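Side-chain contacts in peptidase, M20/M25/M40 family (Staphylococcus aureus, PDB 4EWT), which probably hydrolyses amide bonds of N-acylated amino acids or related compounds as a metal-dependent M20-family amidohydrolase with two manganese ions: residues I17-R20 with R21-Q25; Y175-P178 with G179-T183; E378-G381 with T382-D386. All blocks are in the same frame, centred on the assembly; numbering follows the deposited sequence.

Interaction 1 (I17-R20 with R21-Q25); sequences IEIR and RYLHQ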
ATOM      1  N   ILE A  17      42.608   4.092  34.011  1.00 44.63           N
ATOM      2  CA  ILE A  17      41.580   3.173  34.479  1.00 46.78           C
ATOM      3  C   ILE A  17      40.837   3.759  35.681  1.00 48.02           C
ATOM      4  O   ILE A  17      39.603   3.799  35.694  1.00 48.32           O
ATOM      5  CB  ILE A  17      42.188   1.781  34.767  1.00 49.22           C
ATOM      6  CG1 ILE A  17      42.629   1.132  33.450  1.00 48.45           C
ATOM      7  CG2 ILE A  17      41.196   0.882  35.515  1.00 52.35           C
ATOM      8  CD1 ILE A  17      43.602  -0.022  33.608  1.00 52.17           C
ATOM      9  N   GLU A  18      41.602   4.230  36.666  1.00 49.02           N
ATOM     10  CA  GLU A  18      41.074   4.917  37.846  1.00 50.45           C
ATOM     11  C   GLU A  18      40.232   6.147  37.471  1.00 48.45           C
ATOM     12  O   GLU A  18      39.187   6.400  38.073  1.00 49.69           O
ATOM     13  CB  GLU A  18      42.243   5.299  38.763  1.00 51.91           C
ATOM     14  CG  GLU A  18      41.954   6.331  39.840  1.00 54.95           C
ATOM     15  CD  GLU A  18      43.218   7.030  40.286  1.00 57.68           C
ATOM     16  OE1 GLU A  18      43.903   6.507  41.189  1.00 61.04           O
ATOM     17  OE2 GLU A  18      43.540   8.100  39.718  1.00 57.70           O
ATOM     18  N   ILE A  19      40.676   6.895  36.464  1.00 45.38           N
ATOM     19  CA  ILE A  19      39.929   8.066  36.003  1.00 43.51           C
ATOM     20  C   ILE A  19      38.643   7.688  35.246  1.00 43.13           C
ATOM     21  O   ILE A  19      37.609   8.337  35.431  1.00 43.33           O
ATOM     22  CB  ILE A  19      40.820   9.038  35.183  1.00 41.47           C
ATOM     23  CG1 ILE A  19      41.831   9.738  36.117  1.00 41.53           C
ATOM     24  CG2 ILE A  19      39.967  10.068  34.445  1.00 38.93           C
ATOM     25  CD1 ILE A  19      42.995  10.418  35.388  1.00 40.78           C
ATOM     26  N   ARG A  20      38.687   6.656  34.450  1.00 42.54           N
ATOM     27  CA  ARG A  20      37.507   6.268  33.734  1.00 42.77           C
ATOM     28  C   ARG A  20      36.403   5.897  34.724  1.00 44.94           C
ATOM     29  O   ARG A  20      35.293   6.329  34.619  1.00 44.55           O
ATOM     30  CB  ARG A  20      37.790   5.082  32.862  1.00 42.70           C
ATOM     31  CG  ARG A  20      36.839   3.970  33.166  1.00 46.36           C
ATOM     32  CD  ARG A  20      36.594   3.094  32.000  1.00 47.17           C
ATOM     33  NE  ARG A  20      35.175   2.871  31.785  1.00 48.91           N
ATOM     34  CZ  ARG A  20      34.561   1.705  31.902  1.00 50.56           C
ATOM     35  NH1 ARG A  20      35.219   0.644  32.259  1.00 50.96           N
ATOM     36  NH2 ARG A  20      33.272   1.621  31.680  1.00 50.42           N
ATOM     37  N   ARG A  21      36.790   5.123  35.713  1.00 46.92           N
ATOM     38  CA  ARG A  21      35.881   4.598  36.719  1.00 50.22           C
ATOM     39  C   ARG A  21      35.219   5.694  37.543  1.00 51.20           C
ATOM     40  O   ARG A  21      34.012   5.642  37.784  1.00 52.62           O
ATOM     41  CB  ARG A  21      36.611   3.604  37.615  1.00 52.52           C
ATOM     42  CG  ARG A  21      37.042   2.367  36.860  1.00 52.96           C
ATOM     43  CD  ARG A  21      37.679   1.331  37.752  1.00 57.61           C
ATOM     44  NE  ARG A  21      38.111   0.188  36.954  1.00 58.80           N
ATOM     45  CZ  ARG A  21      38.457  -0.996  37.445  1.00 62.74           C
ATOM     46  NH1 ARG A  21      38.415  -1.223  38.753  1.00 65.93           N
ATOM     47  NH2 ARG A  21      38.836  -1.959  36.616  1.00 63.81           N
ATOM     48  N   TYR A  22      36.003   6.685  37.963  1.00 50.77           N
ATOM     49  CA  TYR A  22      35.439   7.851  38.632  1.00 51.88           C
ATOM     50  C   TYR A  22      34.407   8.572  37.748  1.00 50.37           C
ATOM     51  O   TYR A  22      33.329   8.938  38.221  1.00 52.01           O
ATOM     52  CB  TYR A  22      36.528   8.832  39.087  1.00 51.45           C
ATOM     53  CG  TYR A  22      35.930  10.069  39.716  1.00 54.38           C
ATOM     54  CD1 TYR A  22      35.616  10.102  41.075  1.00 59.12           C
ATOM     55  CD2 TYR A  22      35.623  11.190  38.939  1.00 54.40           C
ATOM     56  CE1 TYR A  22      35.042  11.234  41.652  1.00 62.64           C
ATOM     57  CE2 TYR A  22      35.042  12.320  39.503  1.00 57.33           C
ATOM     58  CZ  TYR A  22      34.757  12.337  40.855  1.00 62.02           C
ATOM     59  OH  TYR A  22      34.187  13.463  41.405  1.00 65.87           O
ATOM     60  N   LEU A  23      34.747   8.778  36.476  1.00 47.07           N
ATOM     61  CA  LEU A  23      33.849   9.464  35.546  1.00 45.98           C
ATOM     62  C   LEU A  23      32.618   8.628  35.202  1.00 46.55           C
ATOM     63  O   LEU A  23      31.528   9.170  35.010  1.00 47.01           O
ATOM     64  CB  LEU A  23      34.581   9.852  34.264  1.00 42.99           C
ATOM     65  CG  LEU A  23      35.655  10.933  34.341  1.00 42.43           C
ATOM     66  CD1 LEU A  23      36.460  10.930  33.052  1.00 39.84           C
ATOM     67  CD2 LEU A  23      35.043  12.301  34.603  1.00 43.37           C
ATOM     68  N   HIS A  24      32.811   7.312  35.120  1.00 46.78           N
ATOM     69  CA  HIS A  24      31.730   6.365  34.884  1.00 48.07           C
ATOM     70  C   HIS A  24      30.694   6.428  36.012  1.00 51.17           C
ATOM     71  O   HIS A  24      29.486   6.302  35.769  1.00 51.87           O
ATOM     72  CB  HIS A  24      32.290   4.944  34.758  1.00 48.70           C
ATOM     73  CG  HIS A  24      31.325   3.969  34.159  1.00 49.90           C
ATOM     74  ND1 HIS A  24      31.176   3.813  32.798  1.00 48.65           N
ATOM     75  CD2 HIS A  24      30.453   3.109  34.735  1.00 53.42           C
ATOM     76  CE1 HIS A  24      30.250   2.900  32.561  1.00 50.60           C
ATOM     77  NE2 HIS A  24      29.800   2.453  33.720  1.00 52.93           N
ATOM     78  N   GLN A  25      31.190   6.631  37.233  1.00 52.96           N
ATOM     79  CA  GLN A  25      30.381   6.733  38.448  1.00 56.77           C
ATOM     80  C   GLN A  25      29.570   8.022  38.544  1.00 57.10           C
ATOM     81  O   GLN A  25      28.516   8.051  39.197  1.00 59.74           O
ATOM     82  CB  GLN A  25      31.276   6.619  39.698  1.00 58.94           C
ATOM     83  CG  GLN A  25      31.055   5.349  40.506  1.00 63.50           C
ATOM     84  CD  GLN A  25      31.864   5.291  41.796  1.00 67.66           C
ATOM     85  OE1 GLN A  25      32.359   6.305  42.297  1.00 67.98           O
ATOM     86  NE2 GLN A  25      31.998   4.091  42.340  1.00 71.22           N
TER
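Arg21 N donates to Ile17 O at 3.1 Å, and the same i to i+4 pattern runs on through Glu18 with Tyr22, Ile19 with Leu23 and Arg20 with His24, so residues 17-24 run as continuous alpha-helix. In three pairs the partners are one turn apart and lie side by side. Ile17 and Arg21 make the first. Ile17 CG2 lies anti to its own backbone N and rests on the arginine, 3.5 Å from Arg21 NE. The Arg21 chain is extended from CG to NE, which carries its guanidinium past the isoleucine to a salt bridge with Glu370. Ile19 and Leu23 form an apolar pair, with Ile19 CG2 3.9 Å from Leu23 CD1. In the third pair, Arg20 bends at chi3 (-131°) and brings NH2 within 3.2 Å of His24 ND1. The guanidinium and imidazole planes stand 74° apart. Asp106 joins these two groups: its OD2 takes a salt bridge from Arg20 NE and a hydrogen bond with His24 ND1. Arg20 NH1 pairs with Glu370, and His24 NE2 bonds to Glu86. Acidic partners thus hold the polar ends of the buried Arg20 and His24. The His24 side chain is about 12 Å from a manganese ion. Ile19 and Leu23 pack on helices 34-43 and 105-120, while Arg20 and His24 touch Phe92 in a loop.

Interaction 2 (Y175-P178 with G179-T183); sequences YYRP and GYVQT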
ATOM      1  N   TYR A 175      40.960   0.843  14.086  1.00 45.63           N
ATOM      2  CA  TYR A 175      40.267   0.746  12.803  1.00 43.79           C
ATOM      3  C   TYR A 175      40.051   2.107  12.144  1.00 42.43           C
ATOM      4  O   TYR A 175      39.843   3.120  12.827  1.00 41.97           O
ATOM      5  CB  TYR A 175      38.930   0.022  12.984  1.00 43.00           C
ATOM      6  CG  TYR A 175      39.044  -1.313  13.697  1.00 43.84           C
ATOM      7  CD1 TYR A 175      39.292  -2.493  12.988  1.00 44.83           C
ATOM      8  CD2 TYR A 175      38.901  -1.396  15.080  1.00 44.63           C
ATOM      9  CE1 TYR A 175      39.390  -3.723  13.647  1.00 46.01           C
ATOM     10  CE2 TYR A 175      39.005  -2.613  15.748  1.00 45.87           C
ATOM     11  CZ  TYR A 175      39.249  -3.771  15.029  1.00 46.91           C
ATOM     12  OH  TYR A 175      39.347  -4.974  15.703  1.00 47.46           O
ATOM     13  N   TYR A 176      40.103   2.113  10.813  1.00 41.24           N
ATOM     14  CA  TYR A 176      40.025   3.340  10.019  1.00 40.28           C
ATOM     15  C   TYR A 176      39.321   3.143   8.666  1.00 39.01           C
ATOM     16  O   TYR A 176      39.232   2.021   8.159  1.00 39.28           O
ATOM     17  CB  TYR A 176      41.428   3.906   9.782  1.00 41.24           C
ATOM     18  CG  TYR A 176      42.217   3.220   8.677  1.00 42.54           C
ATOM     19  CD1 TYR A 176      42.313   3.787   7.403  1.00 42.09           C
ATOM     20  CD2 TYR A 176      42.877   2.009   8.910  1.00 43.65           C
ATOM     21  CE1 TYR A 176      43.048   3.163   6.384  1.00 42.92           C
ATOM     22  CE2 TYR A 176      43.613   1.377   7.899  1.00 44.52           C
ATOM     23  CZ  TYR A 176      43.697   1.957   6.640  1.00 44.26           C
ATOM     24  OH  TYR A 176      44.428   1.332   5.643  1.00 44.76           O
ATOM     25  N   ARG A 177      38.916   4.248   8.062  1.00 37.84           N
ATOM     26  CA  ARG A 177      38.298   4.295   6.757  1.00 36.76           C
ATOM     27  C   ARG A 177      38.224   5.715   6.215  1.00 36.29           C
ATOM     28  O   ARG A 177      37.663   6.560   6.825  1.00 35.70           O
ATOM     29  CB  ARG A 177      36.904   3.690   6.816  1.00 35.65           C
ATOM     30  CG  ARG A 177      36.183   3.793   5.534  1.00 34.81           C
ATOM     31  CD  ARG A 177      34.857   3.206   5.608  1.00 34.70           C
ATOM     32  NE  ARG A 177      34.579   2.507   4.392  1.00 34.72           N
ATOM     33  CZ  ARG A 177      34.087   3.093   3.331  1.00 33.57           C
ATOM     34  NH1 ARG A 177      33.796   4.376   3.344  1.00 32.56           N
ATOM     35  NH2 ARG A 177      33.877   2.378   2.264  1.00 35.16           N
ATOM     36  N   PRO A 178      38.805   5.972   5.063  1.00 36.09           N
ATOM     37  CA  PRO A 178      38.724   7.319   4.485  1.00 35.43           C
ATOM     38  C   PRO A 178      37.337   7.560   3.905  1.00 33.80           C
ATOM     39  O   PRO A 178      36.584   6.608   3.686  1.00 33.05           O
ATOM     40  CB  PRO A 178      39.769   7.292   3.360  1.00 36.40           C
ATOM     41  CG  PRO A 178      39.853   5.854   2.955  1.00 36.53           C
ATOM     42  CD  PRO A 178      39.606   5.053   4.222  1.00 37.01           C
ATOM     43  N   GLY A 179      37.002   8.824   3.668  1.00 32.94           N
ATOM     44  CA  GLY A 179      35.705   9.172   3.112  1.00 30.90           C
ATOM     45  C   GLY A 179      34.616   9.070   4.166  1.00 29.71           C
ATOM     46  O   GLY A 179      34.899   9.100   5.371  1.00 28.97           O
ATOM     47  N   TYR A 180      33.373   8.924   3.702  1.00 27.89           N
ATOM     48  CA  TYR A 180      32.206   8.865   4.585  1.00 26.83           C
ATOM     49  C   TYR A 180      32.188   7.613   5.457  1.00 26.54           C
ATOM     50  O   TYR A 180      32.203   6.491   4.954  1.00 26.39           O
ATOM     51  CB  TYR A 180      30.926   8.930   3.766  1.00 25.77           C
ATOM     52  CG  TYR A 180      30.633  10.278   3.153  1.00 25.47           C
ATOM     53  CD1 TYR A 180      30.133  11.325   3.926  1.00 26.35           C
ATOM     54  CD2 TYR A 180      30.839  10.501   1.796  1.00 25.92           C
ATOM     55  CE1 TYR A 180      29.843  12.569   3.354  1.00 25.91           C
ATOM     56  CE2 TYR A 180      30.547  11.730   1.218  1.00 26.44           C
ATOM     57  CZ  TYR A 180      30.043  12.752   2.002  1.00 27.17           C
ATOM     58  OH  TYR A 180      29.754  13.964   1.428  1.00 31.52           O
ATOM     59  N   VAL A 181      32.131   7.812   6.769  1.00 26.16           N
ATOM     60  CA  VAL A 181      32.343   6.701   7.698  1.00 26.08           C
ATOM     61  C   VAL A 181      31.186   6.518   8.698  1.00 25.43           C
ATOM     62  O   VAL A 181      31.007   5.429   9.244  1.00 25.67           O
ATOM     63  CB  VAL A 181      33.727   6.816   8.406  1.00 27.10           C
ATOM     64  CG1 VAL A 181      33.824   8.107   9.235  1.00 25.54           C
ATOM     65  CG2 VAL A 181      34.017   5.583   9.260  1.00 27.34           C
ATOM     66  N   GLN A 182      30.423   7.585   8.937  1.00 24.67           N
ATOM     67  CA  GLN A 182      29.215   7.532   9.777  1.00 23.79           C
ATOM     68  C   GLN A 182      28.116   8.392   9.173  1.00 22.46           C
ATOM     69  O   GLN A 182      28.393   9.403   8.546  1.00 22.11           O
ATOM     70  CB  GLN A 182      29.520   7.913  11.234  1.00 24.54           C
ATOM     71  CG  GLN A 182      30.305   6.799  11.914  1.00 27.00           C
ATOM     72  CD  GLN A 182      30.508   6.937  13.405  1.00 29.12           C
ATOM     73  OE1 GLN A 182      31.598   6.674  13.894  1.00 31.34           O
ATOM     74  NE2 GLN A 182      29.463   7.292  14.137  1.00 29.31           N
ATOM     75  N   THR A 183      26.872   7.963   9.357  1.00 21.10           N
ATOM     76  CA  THR A 183      25.729   8.534   8.660  1.00 19.92           C
ATOM     77  C   THR A 183      25.377   9.891   9.232  1.00 19.94           C
ATOM     78  O   THR A 183      25.607  10.151  10.403  1.00 20.17           O
ATOM     79  CB  THR A 183      24.462   7.632   8.779  1.00 19.13           C
ATOM     80  OG1 THR A 183      24.097   7.495  10.157  1.00 20.13           O
ATOM     81  CG2 THR A 183      24.710   6.265   8.204  1.00 18.01           C
TER
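Arg177 and Val181 meet across a tight link between two beta-sheets. Strand 173-176 belongs to the mixed sheet, and strand 179-193 starts the antiparallel one, an arrangement consistent with the two-domain M20 peptidase fold. Arg177 can be followed outward. CB points toward residues 179-183 and lies 4.2 Å from Val181 CG2. CG is anti to the backbone N (chi1 176°), and CD continues the straight run. The chain then bends at chi3 (-141°), turning the guanidinium toward Tyr180. NH1 comes nearest, 3.1 Å from Tyr180 O, with the oxygen oblique to the guanidinium plane. Glu327 of the second subunit packs on the same arginine. At the turn itself, Gly179 has a positive phi (76°). Outside the turn, Pro178 packs on Glu308 and Met325, and the Tyr180 ring meets Tyr301 edge-to-face. Asn302 of strand 300-302 bonds to both sides of the link: it shares a backbone hydrogen bond with Gly179, and its side-chain ND2 is hydrogen-bonded to Arg177 O.

Interaction 3 (E378-G381 with T382-D386); sequences EAVG and TVVLD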
ATOM      1  N   GLU A 378      48.194   5.562  23.035  1.00 36.12           N
ATOM      2  CA  GLU A 378      49.368   5.206  22.227  1.00 38.14           C
ATOM      3  C   GLU A 378      49.177   5.600  20.767  1.00 37.58           C
ATOM      4  O   GLU A 378      50.073   6.188  20.156  1.00 38.80           O
ATOM      5  CB  GLU A 378      49.685   3.708  22.338  1.00 40.58           C
ATOM      6  CG  GLU A 378      50.414   3.301  23.622  1.00 43.03           C
ATOM      7  CD  GLU A 378      50.525   1.787  23.790  1.00 47.05           C
ATOM      8  OE1 GLU A 378      49.979   1.040  22.947  1.00 48.18           O
ATOM      9  OE2 GLU A 378      51.152   1.337  24.771  1.00 48.69           O
ATOM     10  N   ALA A 379      48.008   5.278  20.225  1.00 36.19           N
ATOM     11  CA  ALA A 379      47.656   5.609  18.848  1.00 35.56           C
ATOM     12  C   ALA A 379      47.640   7.113  18.590  1.00 33.80           C
ATOM     13  O   ALA A 379      48.310   7.595  17.683  1.00 35.16           O
ATOM     14  CB  ALA A 379      46.314   5.001  18.495  1.00 34.48           C
ATOM     15  N   VAL A 380      46.882   7.850  19.399  1.00 31.47           N
ATOM     16  CA  VAL A 380      46.761   9.297  19.233  1.00 29.96           C
ATOM     17  C   VAL A 380      48.101   9.989  19.493  1.00 31.20           C
ATOM     18  O   VAL A 380      48.532  10.836  18.705  1.00 31.96           O
ATOM     19  CB  VAL A 380      45.603   9.882  20.101  1.00 28.36           C
ATOM     20  CG1 VAL A 380      45.529  11.389  19.991  1.00 26.32           C
ATOM     21  CG2 VAL A 380      44.271   9.277  19.673  1.00 26.97           C
ATOM     22  N   GLY A 381      48.781   9.603  20.573  1.00 31.20           N
ATOM     23  CA  GLY A 381      50.097  10.159  20.861  1.00 32.25           C
ATOM     24  C   GLY A 381      51.101   9.973  19.734  1.00 34.19           C
ATOM     25  O   GLY A 381      51.839  10.901  19.390  1.00 34.97           O
ATOM     26  N   THR A 382      51.135   8.767  19.171  1.00 35.50           N
ATOM     27  CA  THR A 382      52.011   8.450  18.044  1.00 38.28           C
ATOM     28  C   THR A 382      51.733   9.373  16.856  1.00 38.54           C
ATOM     29  O   THR A 382      52.656   9.892  16.223  1.00 40.26           O
ATOM     30  CB  THR A 382      51.840   6.978  17.609  1.00 39.82           C
ATOM     31  OG1 THR A 382      52.217   6.115  18.693  1.00 40.36           O
ATOM     32  CG2 THR A 382      52.690   6.662  16.379  1.00 42.25           C
ATOM     33  N   VAL A 383      50.455   9.578  16.558  1.00 36.97           N
ATOM     34  CA  VAL A 383      50.078  10.492  15.488  1.00 37.61           C
ATOM     35  C   VAL A 383      50.567  11.898  15.822  1.00 38.14           C
ATOM     36  O   VAL A 383      51.191  12.549  14.992  1.00 40.19           O
ATOM     37  CB  VAL A 383      48.567  10.462  15.214  1.00 35.52           C
ATOM     38  CG1 VAL A 383      48.189  11.509  14.177  1.00 36.18           C
ATOM     39  CG2 VAL A 383      48.159   9.075  14.742  1.00 35.66           C
ATOM     40  N   VAL A 384      50.319  12.343  17.050  1.00 36.87           N
ATOM     41  CA  VAL A 384      50.741  13.676  17.470  1.00 37.68           C
ATOM     42  C   VAL A 384      52.245  13.902  17.304  1.00 40.83           C
ATOM     43  O   VAL A 384      52.668  14.965  16.841  1.00 42.18           O
ATOM     44  CB  VAL A 384      50.319  13.975  18.924  1.00 36.13           C
ATOM     45  CG1 VAL A 384      50.912  15.297  19.398  1.00 36.40           C
ATOM     46  CG2 VAL A 384      48.799  13.986  19.040  1.00 33.75           C
ATOM     47  N   LEU A 385      53.048  12.904  17.671  1.00 42.17           N
ATOM     48  CA  LEU A 385      54.502  13.055  17.622  1.00 45.36           C
ATOM     49  C   LEU A 385      55.050  13.030  16.196  1.00 48.30           C
ATOM     50  O   LEU A 385      55.952  13.803  15.877  1.00 50.32           O
ATOM     51  CB  LEU A 385      55.214  12.025  18.506  1.00 45.90           C
ATOM     52  CG  LEU A 385      55.097  12.123  20.034  1.00 44.25           C
ATOM     53  CD1 LEU A 385      56.053  11.124  20.650  1.00 45.55           C
ATOM     54  CD2 LEU A 385      55.385  13.523  20.577  1.00 44.07           C
ATOM     55  N   ASP A 386      54.500  12.166  15.341  1.00 48.84           N
ATOM     56  CA  ASP A 386      54.893  12.147  13.924  1.00 51.91           C
ATOM     57  C   ASP A 386      54.434  13.401  13.189  1.00 52.14           C
ATOM     58  O   ASP A 386      55.240  14.087  12.573  1.00 55.10           O
ATOM     59  CB  ASP A 386      54.387  10.905  13.204  1.00 52.38           C
ATOM     60  CG  ASP A 386      54.971  10.776  11.806  1.00 56.37           C
ATOM     61  OD1 ASP A 386      56.107  10.285  11.675  1.00 60.51           O
ATOM     62  OD2 ASP A 386      54.300  11.178  10.838  1.00 56.87           O
TER
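Thr382 grips Glu378 O with two groups. Its hydroxyl OG1 donates at 2.6 Å, and its backbone N donates to the same oxygen at 3.0 Å. The two donors arrive from opposite faces of the carbonyl plane, with OG1 tilted 30° from it. OG1 lies anti to the carbonyl carbon of Thr382 (chi1 -62°), and this rotation sends the hydroxyl back along the helix to the preceding turn. The bond gives the hydroxyl of the buried Thr382 a partner within its own helix. One residue on, Val383 CG2 lies 3.3 Å from Ala379 O. Val384 CG2 comes 3.2 Å from Val380 O and 4.3 Å from Val380 CG1. Gly381 has no side chain, and its O accepts from Leu385 N at 2.9 Å. Around this first shell the helix is packed on several faces. Thr382 meets Leu314 of helix 304-316, Leu319 of a loop, and Ile6 of helix 2-11. Val383 also touches Leu314. Val380 packs on Tyr111 and Leu115 of helix 105-120, and Val384 on Leu119. Beyond them, Asp386 OD2 bonds to Tyr309 OH. A threonine hydroxyl returned to the carbonyl four residues back is a common feature of alpha-helices, seen here in the C-terminal helix 372-386.

From the N terminus, interaction 1 comes first, within helix 13-25. Interaction 2 follows at the short link between strands 173-176 and 179-193, and interaction 3 lies in helix 372-386. The three are in series: none nests in or crosses another, and each joins adjoining segments without closing a long loop. Interactions 2 and 3 are the nearest pair, about 8 Å apart at their nearest atoms. Interactions 1 and 3 are about 12 Å apart by the same measure, and both pack on helix 105-120. Interaction 2 is the one at the join between the sheets. It also shares helix 304-316 with interaction 3, through Pro178 and Thr382.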